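Local atomic coordinates of trehalose-6-phosphate phosphatase-related protein (Thermoplasma acidophilum, PDB entry 1U02), a protein that removes the phosphate from trehalose 6-phosphate to give free trehalose, a magnesium-dependent step of trehalose biosynthesis. Residues A[63-68]-A[109-114]; A[89-94]-A[139-144]. All blocks are in the same frame, centred on the assembly; numbering follows the deposited sequence.

Interaction 1 joins the two sheets of this HAD-clan phosphatase: residues 63-68 carry the end of strand 61-64 of the large mixed sheet and the loop after it, residues 109-114 the end of strand 107-111 and the hairpin turn of the smaller antiparallel one. Interaction 2 stays with the smaller sheet, farther from the chain centre: helix 86-96 meets the C-terminal end of helix 127-141 and the residue after its closing glycine. The first is buried and mixes a ring face with polar groups at a tyrosine hydroxyl; the second is partly buried and apolar but for an exposed arginine at its margin. They meet through the Arg110-Asp90 salt bridge and through Phe89, packed on backbone oxygens of Asn112 and Leu113.

Interaction 1: residues A[63-68]-A[109-114]; sequences ICYHGA and YRKNLA
Tyr65 reaches from the loop after strand 61-64 to the hairpin turn of residues 109-114, and its ring lies on Leu113, which turns its side chain across it at about a right angle. Leu113 CB sits almost over the ring centre, 3.6 Å from the centroid and only 9° off the normal, a CH-pi contact over one face. Leu113 CD1 extends the cover to the rim, 3.9 Å from Tyr65 CE2, and also lies within loose reach of Ala68 CB. Near the ring plane, Lys111 CB lies 3.8 Å from Tyr65 OH; the lysine chain then runs off, extended, to a salt bridge with Glu51, and its side chain comes within about 7 Å of that of the magnesium ligand Asp9. Ala114 CB lies 4.1 Å from Tyr65 CE1, a methyl small enough to sit beside the ring.

The chain from Lys111 to Ala114 is a type I turn, which presents the N-H of Leu113 to the phenol. Leu113 N donates a weak, bent hydrogen bond of 3.2 Å to Tyr65 OH (148° at the hydrogen). Water 1 lies in the ring plane, 2.7 Å from Tyr65 OH, and accepts from Asn112 ND2 at 2.9 Å, joining the phenol to the exposed amide. With CG anti to its carbonyl carbon (chi1 -62°), Tyr65 points its ring across to the turn, while Pro49 and Glu50 of helix 49-55 also touch it.

A phenylalanine here would probably keep the packing on Leu113 but leave the turn N-H and the water without their shared oxygen. Tyrosine thus suits a buried junction between two sheets: its face gives leucine an apolar surface to pack on, and its hydroxyl accepts an N-H of the turn.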
loop_
_atom_site.group_PDB
_atom_site.type_symbol
_atom_site.label_atom_id
_atom_site.label_comp_id
_atom_site.label_asym_id
_atom_site.label_seq_id
_atom_site.Cartn_x
_atom_site.Cartn_y
_atom_site.Cartn_z
ATOM N N ILE A 63 -6.550 -1.302 5.186
ATOM C CA ILE A 63 -6.653 0.119 4.918
ATOM C C ILE A 63 -6.004 0.207 3.538
ATOM O O ILE A 63 -4.799 -0.001 3.407
ATOM C CB ILE A 63 -5.846 0.955 5.948
ATOM C CG1 ILE A 63 -6.481 0.819 7.336
ATOM C CG2 ILE A 63 -5.824 2.423 5.537
ATOM C CD1 ILE A 63 -5.673 1.466 8.454
ATOM N N CYS A 64 -6.808 0.481 2.511
ATOM C CA CYS A 64 -6.304 0.550 1.138
ATOM C C CYS A 64 -6.234 1.959 0.566
ATOM O O CYS A 64 -6.760 2.902 1.156
ATOM C CB CYS A 64 -7.175 -0.326 0.235
ATOM S SG CYS A 64 -7.209 -2.064 0.759
ATOM N N TYR A 65 -5.578 2.091 -0.588
ATOM C CA TYR A 65 -5.419 3.389 -1.251
ATOM C C TYR A 65 -4.834 4.416 -0.279
ATOM O O TYR A 65 -5.223 5.588 -0.290
ATOM C CB TYR A 65 -6.769 3.909 -1.761
ATOM C CG TYR A 65 -7.462 3.058 -2.804
ATOM C CD1 TYR A 65 -6.903 2.871 -4.067
ATOM C CD2 TYR A 65 -8.709 2.489 -2.547
ATOM C CE1 TYR A 65 -7.567 2.143 -5.053
ATOM C CE2 TYR A 65 -9.388 1.759 -3.527
ATOM C CZ TYR A 65 -8.811 1.594 -4.777
ATOM O OH TYR A 65 -9.494 0.914 -5.755
ATOM N N HIS A 66 -3.908 3.972 0.566
ATOM C CA HIS A 66 -3.276 4.856 1.542
ATOM C C HIS A 66 -4.298 5.494 2.485
ATOM O O HIS A 66 -4.032 6.536 3.090
ATOM C CB HIS A 66 -2.472 5.951 0.824
ATOM C CG HIS A 66 -1.228 5.447 0.156
ATOM N ND1 HIS A 66 -0.066 5.187 0.847
ATOM C CD2 HIS A 66 -0.978 5.131 -1.138
ATOM C CE1 HIS A 66 0.850 4.732 0.008
ATOM N NE2 HIS A 66 0.321 4.688 -1.202
ATOM N N GLY A 67 -5.465 4.862 2.603
ATOM C CA GLY A 67 -6.498 5.374 3.490
ATOM C C GLY A 67 -7.818 5.806 2.870
ATOM O O GLY A 67 -8.776 6.051 3.600
ATOM N N ALA A 68 -7.897 5.889 1.543
ATOM C CA ALA A 68 -9.138 6.319 0.895
ATOM C C ALA A 68 -10.294 5.339 1.085
ATOM O O ALA A 68 -11.459 5.734 1.082
ATOM C CB ALA A 68 -8.900 6.553 -0.595
ATOM N N TYR A 109 -2.175 0.458 -14.627
ATOM C CA TYR A 109 -2.943 -0.402 -13.739
ATOM C C TYR A 109 -4.150 0.369 -13.234
ATOM O O TYR A 109 -4.021 1.326 -12.471
ATOM C CB TYR A 109 -2.066 -0.851 -12.576
ATOM C CG TYR A 109 -0.875 -1.665 -13.025
ATOM C CD1 TYR A 109 -0.946 -3.053 -13.104
ATOM C CD2 TYR A 109 0.322 -1.046 -13.372
ATOM C CE1 TYR A 109 0.154 -3.812 -13.515
ATOM C CE2 TYR A 109 1.429 -1.793 -13.783
ATOM C CZ TYR A 109 1.339 -3.173 -13.851
ATOM O OH TYR A 109 2.436 -3.914 -14.254
ATOM N N ARG A 110 -5.324 -0.061 -13.679
ATOM C CA ARG A 110 -6.575 0.575 -13.310
ATOM C C ARG A 110 -7.141 0.057 -11.999
ATOM O O ARG A 110 -7.147 -1.145 -11.750
ATOM C CB ARG A 110 -7.604 0.362 -14.422
ATOM C CG ARG A 110 -8.979 0.914 -14.110
ATOM C CD ARG A 110 -9.960 0.545 -15.208
ATOM N NE ARG A 110 -11.245 1.215 -15.050
ATOM C CZ ARG A 110 -12.229 1.160 -15.942
ATOM N NH1 ARG A 110 -12.074 0.460 -17.060
ATOM N NH2 ARG A 110 -13.367 1.806 -15.717
ATOM N N LYS A 111 -7.616 0.979 -11.165
ATOM C CA LYS A 111 -8.228 0.634 -9.886
ATOM C C LYS A 111 -9.405 1.590 -9.696
ATOM O O LYS A 111 -9.440 2.653 -10.310
ATOM C CB LYS A 111 -7.210 0.781 -8.755
ATOM C CG LYS A 111 -5.995 -0.101 -8.992
ATOM C CD LYS A 111 -4.872 0.125 -8.024
ATOM C CE LYS A 111 -3.647 -0.646 -8.505
ATOM N NZ LYS A 111 -2.585 -0.738 -7.485
ATOM N N ASN A 112 -10.366 1.222 -8.856
ATOM C CA ASN A 112 -11.528 2.082 -8.654
ATOM C C ASN A 112 -11.202 3.486 -8.148
ATOM O O ASN A 112 -11.884 4.448 -8.512
ATOM C CB ASN A 112 -12.529 1.419 -7.705
ATOM C CG ASN A 112 -13.118 0.152 -8.282
ATOM O OD1 ASN A 112 -13.341 0.060 -9.487
ATOM N ND2 ASN A 112 -13.389 -0.826 -7.425
ATOM N N LEU A 113 -10.174 3.616 -7.317
ATOM C CA LEU A 113 -9.819 4.932 -6.790
ATOM C C LEU A 113 -8.387 5.360 -7.084
ATOM O O LEU A 113 -7.799 6.155 -6.347
ATOM C CB LEU A 113 -10.080 4.992 -5.281
ATOM C CG LEU A 113 -11.573 4.911 -4.918
ATOM C CD1 LEU A 113 -11.755 4.819 -3.405
ATOM C CD2 LEU A 113 -12.294 6.138 -5.480
ATOM N N ALA A 114 -7.828 4.845 -8.171
ATOM C CA ALA A 114 -6.469 5.215 -8.548
ATOM C C ALA A 114 -6.087 4.595 -9.876
ATOM O O ALA A 114 -6.618 3.555 -10.263
ATOM C CB ALA A 114 -5.472 4.766 -7.468
HETATM O O HOH W 1 -11.731 -0.363 -5.100
#

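Interaction 2: residues A[89-94]-A[139-144]; sequences FDRIYE and RIFGVE
A Schellman motif closes helix 127-141, and the residues on both sides of its glycine, Phe141 and Val143, pack against helix 86-96. Gly142 takes the positive phi that ends the helix, a conformation easily adopted without a side chain, and the chain turns so that both neighbours direct their side chains to the other helix.

Phe141 gives most to the contact. Ile92 CG1 lies over one face of its ring, 3.8 Å from the centroid and 15° off the normal, displaced toward the rim, and the two side chains slide past each other in opposite directions. At the ring's far end, Phe141 CE1 is 3.7 Å from Arg91 CB. Arg91 bends at chi3 (-70°), which brings NE back beside the ring edge, 3.7 Å from Phe141 CE1 and in the ring plane, with the guanidinium turned 39° from it.

One arm of Ile92 serves two partners: CG1 covers the phenyl face and CD1, at its tip, meets Val143 CG2 tip to tip at 4.0 Å. The other valine methyl, CG1, receives Phe89 CZ at 3.8 Å. Beneath this layer, Phe89 and Ile92 also rest on Val115 of strand 114-118, so helix 86-96 is seated on the antiparallel sheet.

Shape and apolar surface therefore do the joining across these segments. Buried Phe89 and Ile92 fill the inner side with hydrocarbon, whereas Arg91, at the exposed border, lends its aliphatic base to the phenyl ring, and its exposed end probably stays near water.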
loop_
_atom_site.group_PDB
_atom_site.type_symbol
_atom_site.label_atom_id
_atom_site.label_comp_id
_atom_site.label_asym_id
_atom_site.label_seq_id
_atom_site.Cartn_x
_atom_site.Cartn_y
_atom_site.Cartn_z
ATOM N N PHE A 89 -12.037 8.381 -11.695
ATOM C CA PHE A 89 -11.012 7.440 -12.099
ATOM C C PHE A 89 -11.415 6.575 -13.285
ATOM O O PHE A 89 -10.553 6.110 -14.031
ATOM C CB PHE A 89 -10.577 6.618 -10.892
ATOM C CG PHE A 89 -9.733 7.406 -9.942
ATOM C CD1 PHE A 89 -8.432 7.760 -10.297
ATOM C CD2 PHE A 89 -10.252 7.873 -8.737
ATOM C CE1 PHE A 89 -7.656 8.577 -9.463
ATOM C CE2 PHE A 89 -9.484 8.688 -7.897
ATOM C CZ PHE A 89 -8.184 9.040 -8.264
ATOM N N ASP A 90 -12.717 6.373 -13.477
ATOM C CA ASP A 90 -13.174 5.607 -14.636
ATOM C C ASP A 90 -12.841 6.430 -15.882
ATOM O O ASP A 90 -12.323 5.904 -16.869
ATOM C CB ASP A 90 -14.686 5.361 -14.595
ATOM C CG ASP A 90 -15.082 4.304 -13.579
ATOM O OD1 ASP A 90 -14.302 3.346 -13.377
ATOM O OD2 ASP A 90 -16.183 4.424 -12.996
ATOM N N ARG A 91 -13.137 7.726 -15.822
ATOM C CA ARG A 91 -12.878 8.629 -16.938
ATOM C C ARG A 91 -11.379 8.797 -17.187
ATOM O O ARG A 91 -10.936 8.868 -18.335
ATOM C CB ARG A 91 -13.514 10.002 -16.683
ATOM C CG ARG A 91 -15.039 9.967 -16.568
ATOM C CD ARG A 91 -15.681 11.330 -16.882
ATOM N NE ARG A 91 -15.437 12.348 -15.859
ATOM C CZ ARG A 91 -15.984 12.348 -14.643
ATOM N NH1 ARG A 91 -16.818 11.379 -14.280
ATOM N NH2 ARG A 91 -15.703 13.325 -13.789
ATOM N N ILE A 92 -10.600 8.864 -16.110
ATOM C CA ILE A 92 -9.155 9.019 -16.247
ATOM C C ILE A 92 -8.567 7.840 -17.012
ATOM O O ILE A 92 -7.743 8.020 -17.908
ATOM C CB ILE A 92 -8.475 9.141 -14.862
ATOM C CG1 ILE A 92 -8.839 10.494 -14.237
ATOM C CG2 ILE A 92 -6.957 9.002 -15.000
ATOM C CD1 ILE A 92 -8.367 10.666 -12.806
ATOM N N TYR A 93 -8.999 6.633 -16.666
ATOM C CA TYR A 93 -8.501 5.444 -17.338
ATOM C C TYR A 93 -8.926 5.446 -18.804
ATOM O O TYR A 93 -8.130 5.159 -19.697
ATOM C CB TYR A 93 -9.031 4.174 -16.668
ATOM C CG TYR A 93 -8.525 2.933 -17.352
ATOM C CD1 TYR A 93 -7.192 2.552 -17.236
ATOM C CD2 TYR A 93 -9.356 2.181 -18.182
ATOM C CE1 TYR A 93 -6.689 1.457 -17.937
ATOM C CE2 TYR A 93 -8.864 1.083 -18.889
ATOM C CZ TYR A 93 -7.530 0.733 -18.762
ATOM O OH TYR A 93 -7.023 -0.322 -19.484
ATOM N N GLU A 94 -10.189 5.761 -19.048
ATOM C CA GLU A 94 -10.695 5.783 -20.413
ATOM C C GLU A 94 -9.940 6.776 -21.287
ATOM O O GLU A 94 -9.620 6.481 -22.442
ATOM C CB GLU A 94 -12.189 6.119 -20.419
ATOM C CG GLU A 94 -12.792 6.248 -21.811
ATOM C CD GLU A 94 -12.420 5.090 -22.727
ATOM O OE1 GLU A 94 -12.604 3.918 -22.326
ATOM O OE2 GLU A 94 -11.945 5.353 -23.853
ATOM N N ARG A 139 -4.701 17.822 -12.998
ATOM C CA ARG A 139 -5.286 19.148 -12.810
ATOM C C ARG A 139 -6.696 19.181 -13.385
ATOM O O ARG A 139 -7.607 19.751 -12.790
ATOM C CB ARG A 139 -4.419 20.222 -13.479
ATOM C CG ARG A 139 -2.962 20.172 -13.042
ATOM C CD ARG A 139 -2.172 21.389 -13.496
ATOM N NE ARG A 139 -0.737 21.180 -13.312
ATOM C CZ ARG A 139 0.049 20.562 -14.189
ATOM N NH1 ARG A 139 -0.456 20.094 -15.323
ATOM N NH2 ARG A 139 1.338 20.397 -13.926
ATOM N N ILE A 140 -6.876 18.559 -14.544
ATOM C CA ILE A 140 -8.186 18.535 -15.181
ATOM C C ILE A 140 -9.250 17.879 -14.302
ATOM O O ILE A 140 -10.339 18.425 -14.121
ATOM C CB ILE A 140 -8.122 17.790 -16.527
ATOM C CG1 ILE A 140 -7.217 18.556 -17.494
ATOM C CG2 ILE A 140 -9.521 17.628 -17.104
ATOM C CD1 ILE A 140 -6.897 17.797 -18.771
ATOM N N PHE A 141 -8.927 16.715 -13.745
ATOM C CA PHE A 141 -9.868 15.978 -12.913
ATOM C C PHE A 141 -9.836 16.310 -11.432
ATOM O O PHE A 141 -10.649 15.795 -10.661
ATOM C CB PHE A 141 -9.645 14.484 -13.105
ATOM C CG PHE A 141 -10.067 13.989 -14.453
ATOM C CD1 PHE A 141 -11.378 13.578 -14.676
ATOM C CD2 PHE A 141 -9.164 13.964 -15.511
ATOM C CE1 PHE A 141 -11.786 13.143 -15.938
ATOM C CE2 PHE A 141 -9.557 13.535 -16.776
ATOM C CZ PHE A 141 -10.870 13.124 -16.990
ATOM N N GLY A 142 -8.902 17.162 -11.030
ATOM C CA GLY A 142 -8.814 17.533 -9.631
ATOM C C GLY A 142 -8.359 16.408 -8.721
ATOM O O GLY A 142 -8.856 16.263 -7.602
ATOM N N VAL A 143 -7.425 15.596 -9.201
ATOM C CA VAL A 143 -6.906 14.511 -8.386
ATOM C C VAL A 143 -5.465 14.814 -8.017
ATOM O O VAL A 143 -4.886 15.800 -8.480
ATOM C CB VAL A 143 -7.004 13.141 -9.098
ATOM C CG1 VAL A 143 -8.459 12.700 -9.146
ATOM C CG2 VAL A 143 -6.434 13.229 -10.501
ATOM N N GLU A 144 -4.894 13.955 -7.184
ATOM C CA GLU A 144 -3.542 14.127 -6.682
ATOM C C GLU A 144 -2.534 13.201 -7.356
ATOM O O GLU A 144 -2.862 12.066 -7.717
ATOM C CB GLU A 144 -3.585 13.892 -5.170
ATOM C CG GLU A 144 -2.262 13.830 -4.441
ATOM C CD GLU A 144 -2.477 13.615 -2.951
ATOM O OE1 GLU A 144 -3.113 14.491 -2.319
ATOM O OE2 GLU A 144 -2.030 12.571 -2.422
#